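Local coordinates for protein lovastatin nonaketide synthase, polyketide synthase component (Aspergillus terreus, PDB 7CPX) that builds the nonaketide chain that leads to lovastatin, elongating, methylating and reducing it while it stays tethered to a carrier domain, at residues Ile11-Ser16 with Ile266-Arg271; Ile204-Asn209 with Val248-Leu253; Gln425-Ser430 with Ile445-Glu450. The protein carries 2 engineered substitutions. All blocks are in the same frame, centred on the assembly; numbering follows the deposited sequence.

All three contacts join neighbouring strands of the ketosynthase, in order across the sheet: 203-209, 247-255, 11-19, 268-277, 439-446, 428-435. Contact 1 (11-16 with 266-271) is the seam between the two pseudo-equivalent halves expected of a thiolase fold, and it touches both of the others. Contact 2 lies in the N-terminal half and contact 3 at the matching place in the C-terminal half, with centres about 20 Å apart. Contacts 1 and 2 are buried core, the latter almost purely backbone bonds and small apolar groups. Contact 3 is partly buried, and arginine-glutamate pairs sit at the end of its strands and just past it.

Contact 1: residues Ile11-Ser16 with Ile266-Arg271; sequences IVVVGS and IECVIR
V13 buries the most surface in this strand pairing, closely followed by E267, and the two V13 methyls fill different hollows of 266-271. CG2, anti to its own carbonyl carbon, presses into the notch between C268 and I270, 3.4 Å from C268 SG and 3.6 Å from I270 CD1. CG1, anti to the backbone N (chi1 -179°), points to the E267 side chain, 3.9 Å from E267 CB. I11 adds a shallower bump on the face shared with C268 and I270, its CB 4.3 Å from I270 CB while the rest of its side chain leads off.

Opposite V13 the partner strand is swollen by a classic beta bulge: both E267 N and C268 N donate to V13 O, in the plane of its carbonyl, the C268 bond measuring 3.0 Å. The extra residue turns E267 toward the first strand, and its extended chain runs past V14 and G15 until the carboxylate meets S16. Both E267 oxygens, OE1 and OE2, lie 3.0 Å from S16 OG.

C268 and I270 rest on helix 369-386, and I270 and I11 on helix 183-196, while V13 packs on V251 and L253 of strand 247-255. With strand 11-19 beside 268-277 in the sheet, this pair probably joins the two halves of the ketosynthase, as in other thiolase folds.

The chemistry is thus divided: interlocked methyls and a sulfur in the middle, a buried carboxylate at one end. There the S16 hydroxyl and K923, which bonds V14 O and touches the E267 side chain, may help to offset the carboxylate's charge.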
loop_
_atom_site.group_PDB
_atom_site.type_symbol
_atom_site.label_atom_id
_atom_site.label_comp_id
_atom_site.label_asym_id
_atom_site.label_seq_id
_atom_site.Cartn_x
_atom_site.Cartn_y
_atom_site.Cartn_z
ATOM N N ILE A 11 -8.499 -49.218 -28.883
ATOM C CA ILE A 11 -8.375 -47.870 -29.399
ATOM C C ILE A 11 -6.985 -47.714 -30.003
ATOM O O ILE A 11 -6.078 -48.509 -29.750
ATOM C CB ILE A 11 -8.632 -46.843 -28.288
ATOM C CG1 ILE A 11 -10.017 -47.071 -27.682
ATOM C CG2 ILE A 11 -8.522 -45.434 -28.817
ATOM C CD1 ILE A 11 -11.145 -47.090 -28.691
ATOM N N VAL A 12 -6.821 -46.689 -30.833
ATOM C CA VAL A 12 -5.575 -46.514 -31.568
ATOM C C VAL A 12 -5.185 -45.043 -31.572
ATOM O O VAL A 12 -6.008 -44.175 -31.878
ATOM C CB VAL A 12 -5.702 -47.061 -33.002
ATOM C CG1 VAL A 12 -6.477 -46.109 -33.876
ATOM C CG2 VAL A 12 -4.344 -47.331 -33.586
ATOM N N VAL A 13 -3.930 -44.770 -31.223
ATOM C CA VAL A 13 -3.344 -43.444 -31.383
ATOM C C VAL A 13 -2.890 -43.320 -32.832
ATOM O O VAL A 13 -1.925 -43.971 -33.247
ATOM C CB VAL A 13 -2.173 -43.221 -30.423
ATOM C CG1 VAL A 13 -1.611 -41.827 -30.611
ATOM C CG2 VAL A 13 -2.598 -43.430 -28.987
ATOM N N VAL A 14 -3.586 -42.478 -33.597
ATOM C CA VAL A 14 -3.257 -42.258 -34.999
ATOM C C VAL A 14 -2.361 -41.044 -35.202
ATOM O O VAL A 14 -1.668 -40.961 -36.225
ATOM C CB VAL A 14 -4.535 -42.087 -35.838
ATOM C CG1 VAL A 14 -5.378 -43.338 -35.781
ATOM C CG2 VAL A 14 -5.342 -40.897 -35.344
ATOM N N GLY A 15 -2.365 -40.100 -34.271
ATOM C CA GLY A 15 -1.547 -38.912 -34.401
ATOM C C GLY A 15 -1.447 -38.196 -33.077
ATOM O O GLY A 15 -2.247 -38.422 -32.163
ATOM N N SER A 16 -0.450 -37.320 -32.985
ATOM C CA SER A 16 -0.208 -36.604 -31.745
ATOM C C SER A 16 0.389 -35.238 -32.041
ATOM O O SER A 16 1.057 -35.035 -33.057
ATOM C CB SER A 16 0.720 -37.394 -30.817
ATOM O OG SER A 16 1.957 -37.673 -31.448
ATOM N N ILE A 266 -1.094 -45.155 -38.036
ATOM C CA ILE A 266 -1.252 -45.457 -36.621
ATOM C C ILE A 266 0.064 -45.234 -35.894
ATOM O O ILE A 266 1.123 -45.697 -36.333
ATOM C CB ILE A 266 -1.750 -46.901 -36.434
ATOM C CG1 ILE A 266 -3.223 -46.991 -36.838
ATOM C CG2 ILE A 266 -1.527 -47.344 -34.999
ATOM C CD1 ILE A 266 -3.742 -48.402 -36.985
ATOM N N GLU A 267 -0.006 -44.523 -34.771
ATOM C CA GLU A 267 1.148 -44.353 -33.899
ATOM C C GLU A 267 1.263 -45.499 -32.901
ATOM O O GLU A 267 2.366 -45.987 -32.639
ATOM C CB GLU A 267 1.065 -43.018 -33.155
ATOM C CG GLU A 267 1.162 -41.799 -34.051
ATOM C CD GLU A 267 1.326 -40.515 -33.264
ATOM O OE1 GLU A 267 1.169 -40.553 -32.026
ATOM O OE2 GLU A 267 1.615 -39.469 -33.880
ATOM N N CYS A 268 0.143 -45.937 -32.333
ATOM C CA CYS A 268 0.170 -47.091 -31.440
ATOM C C CYS A 268 -1.261 -47.547 -31.205
ATOM O O CYS A 268 -2.207 -46.966 -31.732
ATOM C CB CYS A 268 0.868 -46.773 -30.116
ATOM S SG CYS A 268 0.021 -45.555 -29.095
ATOM N N VAL A 269 -1.407 -48.592 -30.398
ATOM C CA VAL A 269 -2.704 -49.176 -30.085
ATOM C C VAL A 269 -2.868 -49.163 -28.574
ATOM O O VAL A 269 -2.170 -49.888 -27.858
ATOM C CB VAL A 269 -2.832 -50.601 -30.638
ATOM C CG1 VAL A 269 -3.913 -51.362 -29.895
ATOM C CG2 VAL A 269 -3.137 -50.569 -32.122
ATOM N N ILE A 270 -3.805 -48.355 -28.085
ATOM C CA ILE A 270 -4.215 -48.393 -26.687
ATOM C C ILE A 270 -5.183 -49.566 -26.554
ATOM O O ILE A 270 -6.371 -49.453 -26.868
ATOM C CB ILE A 270 -4.848 -47.076 -26.238
ATOM C CG1 ILE A 270 -3.872 -45.922 -26.471
ATOM C CG2 ILE A 270 -5.232 -47.147 -24.773
ATOM C CD1 ILE A 270 -4.432 -44.569 -26.117
ATOM N N ARG A 271 -4.660 -50.710 -26.113
ATOM C CA ARG A 271 -5.481 -51.909 -25.994
ATOM C C ARG A 271 -6.509 -51.763 -24.883
ATOM O O ARG A 271 -7.667 -52.168 -25.042
ATOM C CB ARG A 271 -4.581 -53.117 -25.742
ATOM C CG ARG A 271 -5.318 -54.417 -25.509
ATOM C CD ARG A 271 -4.360 -55.591 -25.587
ATOM N NE ARG A 271 -5.031 -56.872 -25.399
ATOM C CZ ARG A 271 -4.509 -58.045 -25.727
ATOM N NH1 ARG A 271 -3.318 -58.137 -26.296
ATOM N NH2 ARG A 271 -5.200 -59.154 -25.484
#

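Contact 2: residues Ile204-Asn209 with Val248-Leu253; sequences IAAGAN and VCSVVL
I204 and V252 make one of the two closest side-chain meetings here, I204 CD1 reaching V252 CG2 at 3.5 Å; the terminal methyl bends over the neighbouring strand because both torsions are near -60° (chi2 -58°). On the reverse face L253 CD1 swings back to A205 CB, also at 3.5 Å. This end is the tight one. Toward the other end, contact thins to alanine and glycine: A208 CB is 4.2 Å from V248 CG2, and G207 faces C249 with no side chain. Neither side is open to solvent, since every touching residue is buried.

Four backbone bonds tie the antiparallel strands through the pairs A205-V251 and G207-C249. A205 N meets V251 O almost straight (172°, 2.9 Å) and in the carbonyl plane, whereas the return bond from V251 N reaches A205 O from 38° above its plane.

A206, V248 and S250 pack on helix 97-113; C249 and V251 pack on helix 369-386, and A205 on helix 183-196. G207 is about 11 Å from the side chain of C181, the predicted ketosynthase nucleophile. With small, mostly apolar side chains, the pairing rests chiefly on its four backbone bonds, and the S250 hydroxyl is satisfied by T105 OG1.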
loop_
_atom_site.group_PDB
_atom_site.type_symbol
_atom_site.label_atom_id
_atom_site.label_comp_id
_atom_site.label_asym_id
_atom_site.label_seq_id
_atom_site.Cartn_x
_atom_site.Cartn_y
_atom_site.Cartn_z
ATOM N N ILE A 204 -10.187 -36.697 -29.190
ATOM C CA ILE A 204 -8.944 -36.093 -28.735
ATOM C C ILE A 204 -8.804 -36.373 -27.247
ATOM O O ILE A 204 -9.711 -36.082 -26.463
ATOM C CB ILE A 204 -8.921 -34.586 -29.017
ATOM C CG1 ILE A 204 -8.919 -34.314 -30.523
ATOM C CG2 ILE A 204 -7.716 -33.952 -28.360
ATOM C CD1 ILE A 204 -7.766 -34.941 -31.270
ATOM N N ALA A 205 -7.685 -36.972 -26.863
ATOM C CA ALA A 205 -7.286 -37.083 -25.469
ATOM C C ALA A 205 -6.113 -36.134 -25.287
ATOM O O ALA A 205 -5.019 -36.381 -25.804
ATOM C CB ALA A 205 -6.908 -38.517 -25.109
ATOM N N ALA A 206 -6.349 -35.033 -24.592
ATOM C CA ALA A 206 -5.357 -33.987 -24.451
ATOM C C ALA A 206 -5.048 -33.768 -22.980
ATOM O O ALA A 206 -5.769 -34.217 -22.089
ATOM C CB ALA A 206 -5.838 -32.681 -25.095
ATOM N N GLY A 207 -3.947 -33.075 -22.742
ATOM C CA GLY A 207 -3.556 -32.697 -21.401
ATOM C C GLY A 207 -2.748 -31.427 -21.459
ATOM O O GLY A 207 -2.049 -31.163 -22.442
ATOM N N ALA A 208 -2.840 -30.634 -20.398
ATOM C CA ALA A 208 -2.165 -29.343 -20.373
ATOM C C ALA A 208 -1.755 -29.005 -18.951
ATOM O O ALA A 208 -2.608 -28.912 -18.064
ATOM C CB ALA A 208 -3.066 -28.247 -20.941
ATOM N N ASN A 209 -0.454 -28.824 -18.743
ATOM C CA ASN A 209 0.076 -28.265 -17.509
ATOM C C ASN A 209 1.081 -27.190 -17.878
ATOM O O ASN A 209 2.012 -27.447 -18.647
ATOM C CB ASN A 209 0.739 -29.332 -16.642
ATOM C CG ASN A 209 1.481 -28.742 -15.461
ATOM O OD1 ASN A 209 0.892 -28.465 -14.417
ATOM N ND2 ASN A 209 2.784 -28.549 -15.621
ATOM N N VAL A 248 1.993 -29.626 -23.064
ATOM C CA VAL A 248 0.655 -29.676 -23.636
ATOM C C VAL A 248 0.670 -30.766 -24.695
ATOM O O VAL A 248 1.352 -30.636 -25.718
ATOM C CB VAL A 248 0.228 -28.332 -24.236
ATOM C CG1 VAL A 248 -1.186 -28.428 -24.775
ATOM C CG2 VAL A 248 0.332 -27.239 -23.190
ATOM N N CYS A 249 -0.082 -31.831 -24.459
ATOM C CA CYS A 249 -0.124 -32.976 -25.353
ATOM C C CYS A 249 -1.531 -33.145 -25.893
ATOM O O CYS A 249 -2.509 -32.838 -25.209
ATOM C CB CYS A 249 0.314 -34.254 -24.636
ATOM S SG CYS A 249 0.414 -35.707 -25.704
ATOM N N SER A 250 -1.626 -33.620 -27.129
ATOM C CA SER A 250 -2.897 -33.985 -27.728
ATOM C C SER A 250 -2.696 -35.276 -28.498
ATOM O O SER A 250 -1.713 -35.417 -29.228
ATOM C CB SER A 250 -3.419 -32.885 -28.657
ATOM O OG SER A 250 -3.569 -31.662 -27.960
ATOM N N VAL A 251 -3.619 -36.216 -28.330
ATOM C CA VAL A 251 -3.519 -37.531 -28.941
ATOM C C VAL A 251 -4.854 -37.847 -29.597
ATOM O O VAL A 251 -5.890 -37.868 -28.924
ATOM C CB VAL A 251 -3.147 -38.603 -27.905
ATOM C CG1 VAL A 251 -3.590 -39.970 -28.358
ATOM C CG2 VAL A 251 -1.652 -38.588 -27.652
ATOM N N VAL A 252 -4.832 -38.090 -30.902
ATOM C CA VAL A 252 -6.039 -38.470 -31.624
ATOM C C VAL A 252 -6.246 -39.966 -31.441
ATOM O O VAL A 252 -5.386 -40.772 -31.810
ATOM C CB VAL A 252 -5.936 -38.100 -33.110
ATOM C CG1 VAL A 252 -7.260 -38.344 -33.811
ATOM C CG2 VAL A 252 -5.508 -36.652 -33.263
ATOM N N LEU A 253 -7.387 -40.340 -30.874
ATOM C CA LEU A 253 -7.716 -41.717 -30.561
ATOM C C LEU A 253 -8.906 -42.155 -31.398
ATOM O O LEU A 253 -9.856 -41.390 -31.597
ATOM C CB LEU A 253 -8.045 -41.870 -29.076
ATOM C CG LEU A 253 -6.932 -41.520 -28.095
ATOM C CD1 LEU A 253 -7.421 -41.645 -26.670
ATOM C CD2 LEU A 253 -5.750 -42.425 -28.322
#

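Contact 3: residues Gln425-Ser430 with Ile445-Glu450; sequences QPRRAS and IEEYME
E447, P426 and E446 bury the most surface, and each meets the opposite segment differently. E447 faces R427. With its CG set between backbone N and carbonyl carbon (chi1 70°) and the chain extended beyond, the carboxylate lies over one face of the R427 guanidinium, the two planes 47° apart and E447 CD above the centre. R427 NH2 and E447 OE1 form a salt bridge, though the position of OE1 is less certain. The other oxygen, E447 OE2, accepts from R427 N at 3.0 Å in a nearly straight bond (170°) from the anti side, tilted out of the carboxylate plane, so the carboxylate holds the R427 backbone N and, if OE1 is rightly placed, its guanidinium too.

P426 is the apolar wedge. Its CB lies 3.7 Å from E447 CG and 3.5 Å from M449 SD, the methionine crossing the proline at about a right angle, while P426 CG rests 3.3 Å from E446 OE1.

E446 runs alongside R428, both chains pointing the same way. R428 NE approaches E446 OE2 at 2.6 Å in a salt bridge at the guanidinium edge, with a weak second bond from R428 NH2. R271 NH1 also bridges to OE2 and Q3 NE2 bonds OE1, so the buried carboxylate has partners at both oxygens, which probably favours its charged form.

R428 and E446 are the first pair of the hairpin of strands 428-435 and 439-446, followed by the hydrogen-bonded pair A429-I445 with two 2.9 Å bonds (A429 N to I445 O and I445 N to A429 O). A429 and I445 pack on helix 369-386, and R427 NE bonds V384 O near its end. E446 joins the hairpin to strand 268-277 through V269, while A429 touches strand 316-318 beyond the other edge.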
loop_
_atom_site.group_PDB
_atom_site.type_symbol
_atom_site.label_atom_id
_atom_site.label_comp_id
_atom_site.label_asym_id
_atom_site.label_seq_id
_atom_site.Cartn_x
_atom_site.Cartn_y
_atom_site.Cartn_z
ATOM N N GLN A 425 3.684 -61.476 -31.391
ATOM C CA GLN A 425 3.231 -60.704 -30.243
ATOM C C GLN A 425 3.707 -59.265 -30.382
ATOM O O GLN A 425 4.921 -59.034 -30.468
ATOM C CB GLN A 425 3.759 -61.296 -28.948
ATOM C CG GLN A 425 3.141 -60.679 -27.704
ATOM C CD GLN A 425 4.127 -60.560 -26.560
ATOM O OE1 GLN A 425 4.535 -61.560 -25.972
ATOM N NE2 GLN A 425 4.519 -59.331 -26.243
ATOM N N PRO A 426 2.814 -58.278 -30.411
ATOM C CA PRO A 426 3.268 -56.890 -30.529
ATOM C C PRO A 426 4.023 -56.447 -29.290
ATOM O O PRO A 426 3.787 -56.932 -28.181
ATOM C CB PRO A 426 1.964 -56.104 -30.694
ATOM C CG PRO A 426 0.957 -56.924 -29.982
ATOM C CD PRO A 426 1.356 -58.356 -30.213
ATOM N N ARG A 427 4.950 -55.513 -29.491
ATOM C CA ARG A 427 5.589 -54.863 -28.358
ATOM C C ARG A 427 4.519 -54.242 -27.476
ATOM O O ARG A 427 3.601 -53.584 -27.971
ATOM C CB ARG A 427 6.567 -53.792 -28.838
ATOM C CG ARG A 427 7.772 -54.333 -29.582
ATOM C CD ARG A 427 8.766 -53.229 -29.882
ATOM N NE ARG A 427 8.328 -52.366 -30.973
ATOM C CZ ARG A 427 8.623 -52.561 -32.251
ATOM N NH1 ARG A 427 9.353 -53.592 -32.643
ATOM N NH2 ARG A 427 8.174 -51.701 -33.158
ATOM N N ARG A 428 4.625 -54.467 -26.169
ATOM C CA ARG A 428 3.618 -54.008 -25.222
ATOM C C ARG A 428 4.291 -53.184 -24.137
ATOM O O ARG A 428 5.280 -53.622 -23.542
ATOM C CB ARG A 428 2.859 -55.185 -24.608
ATOM C CG ARG A 428 1.697 -54.763 -23.728
ATOM C CD ARG A 428 0.879 -55.955 -23.259
ATOM N NE ARG A 428 0.331 -56.722 -24.372
ATOM C CZ ARG A 428 0.884 -57.814 -24.884
ATOM N NH1 ARG A 428 2.015 -58.308 -24.406
ATOM N NH2 ARG A 428 0.288 -58.423 -25.904
ATOM N N ALA A 429 3.748 -52.000 -23.886
ATOM C CA ALA A 429 4.186 -51.114 -22.824
ATOM C C ALA A 429 2.995 -50.762 -21.944
ATOM O O ALA A 429 1.835 -50.988 -22.301
ATOM C CB ALA A 429 4.823 -49.839 -23.392
ATOM N N SER A 430 3.293 -50.201 -20.778
ATOM C CA SER A 430 2.264 -49.806 -19.831
ATOM C C SER A 430 2.567 -48.414 -19.303
ATOM O O SER A 430 3.727 -48.035 -19.130
ATOM C CB SER A 430 2.166 -50.800 -18.676
ATOM O OG SER A 430 1.466 -51.967 -19.069
ATOM N N ILE A 445 -0.521 -50.265 -23.833
ATOM C CA ILE A 445 -0.289 -49.802 -25.192
ATOM C C ILE A 445 0.557 -50.838 -25.914
ATOM O O ILE A 445 1.293 -51.608 -25.293
ATOM C CB ILE A 445 0.393 -48.418 -25.204
ATOM C CG1 ILE A 445 -0.374 -47.460 -24.290
ATOM C CG2 ILE A 445 0.457 -47.866 -26.619
ATOM C CD1 ILE A 445 0.193 -46.071 -24.241
ATOM N N GLU A 446 0.431 -50.864 -27.236
ATOM C CA GLU A 446 1.131 -51.842 -28.049
ATOM C C GLU A 446 1.476 -51.213 -29.389
ATOM O O GLU A 446 0.907 -50.193 -29.783
ATOM C CB GLU A 446 0.286 -53.105 -28.256
ATOM C CG GLU A 446 -0.130 -53.796 -26.971
ATOM C CD GLU A 446 -0.977 -55.026 -27.222
ATOM O OE1 GLU A 446 -1.387 -55.238 -28.382
ATOM O OE2 GLU A 446 -1.232 -55.783 -26.262
ATOM N N GLU A 447 2.432 -51.824 -30.078
ATOM C CA GLU A 447 2.721 -51.422 -31.444
ATOM C C GLU A 447 1.633 -51.945 -32.369
ATOM O O GLU A 447 1.120 -53.052 -32.185
ATOM C CB GLU A 447 4.084 -51.952 -31.886
ATOM C CG GLU A 447 4.138 -53.463 -32.073
ATOM C CD GLU A 447 5.469 -53.932 -32.617
ATOM O OE1 GLU A 447 6.105 -53.167 -33.373
ATOM O OE2 GLU A 447 5.881 -55.067 -32.294
ATOM N N TYR A 448 1.274 -51.146 -33.368
ATOM C CA TYR A 448 0.356 -51.626 -34.389
ATOM C C TYR A 448 1.113 -52.542 -35.342
ATOM O O TYR A 448 2.081 -52.123 -35.984
ATOM C CB TYR A 448 -0.279 -50.462 -35.142
ATOM C CG TYR A 448 -1.149 -50.921 -36.288
ATOM C CD1 TYR A 448 -2.192 -51.809 -36.074
ATOM C CD2 TYR A 448 -0.923 -50.475 -37.579
ATOM C CE1 TYR A 448 -2.985 -52.240 -37.115
ATOM C CE2 TYR A 448 -1.712 -50.900 -38.628
ATOM C CZ TYR A 448 -2.742 -51.783 -38.390
ATOM O OH TYR A 448 -3.532 -52.211 -39.432
ATOM N N MET A 449 0.670 -53.797 -35.428
ATOM C CA MET A 449 1.428 -54.816 -36.143
ATOM C C MET A 449 1.475 -54.571 -37.645
ATOM O O MET A 449 2.355 -55.117 -38.319
ATOM C CB MET A 449 0.824 -56.191 -35.856
ATOM C CG MET A 449 0.877 -56.584 -34.388
ATOM S SD MET A 449 2.397 -57.444 -33.947
ATOM C CE MET A 449 2.082 -59.055 -34.659
ATOM N N GLU A 450 0.564 -53.765 -38.181
ATOM C CA GLU A 450 0.495 -53.493 -39.612
ATOM C C GLU A 450 0.479 -54.792 -40.423
ATOM O O GLU A 450 1.324 -54.993 -41.300
ATOM C CB GLU A 450 1.652 -52.605 -40.046
ATOM C CG GLU A 450 1.673 -51.243 -39.382
ATOM C CD GLU A 450 2.891 -50.428 -39.765
ATOM O OE1 GLU A 450 3.715 -50.929 -40.559
ATOM O OE2 GLU A 450 3.025 -49.289 -39.273
#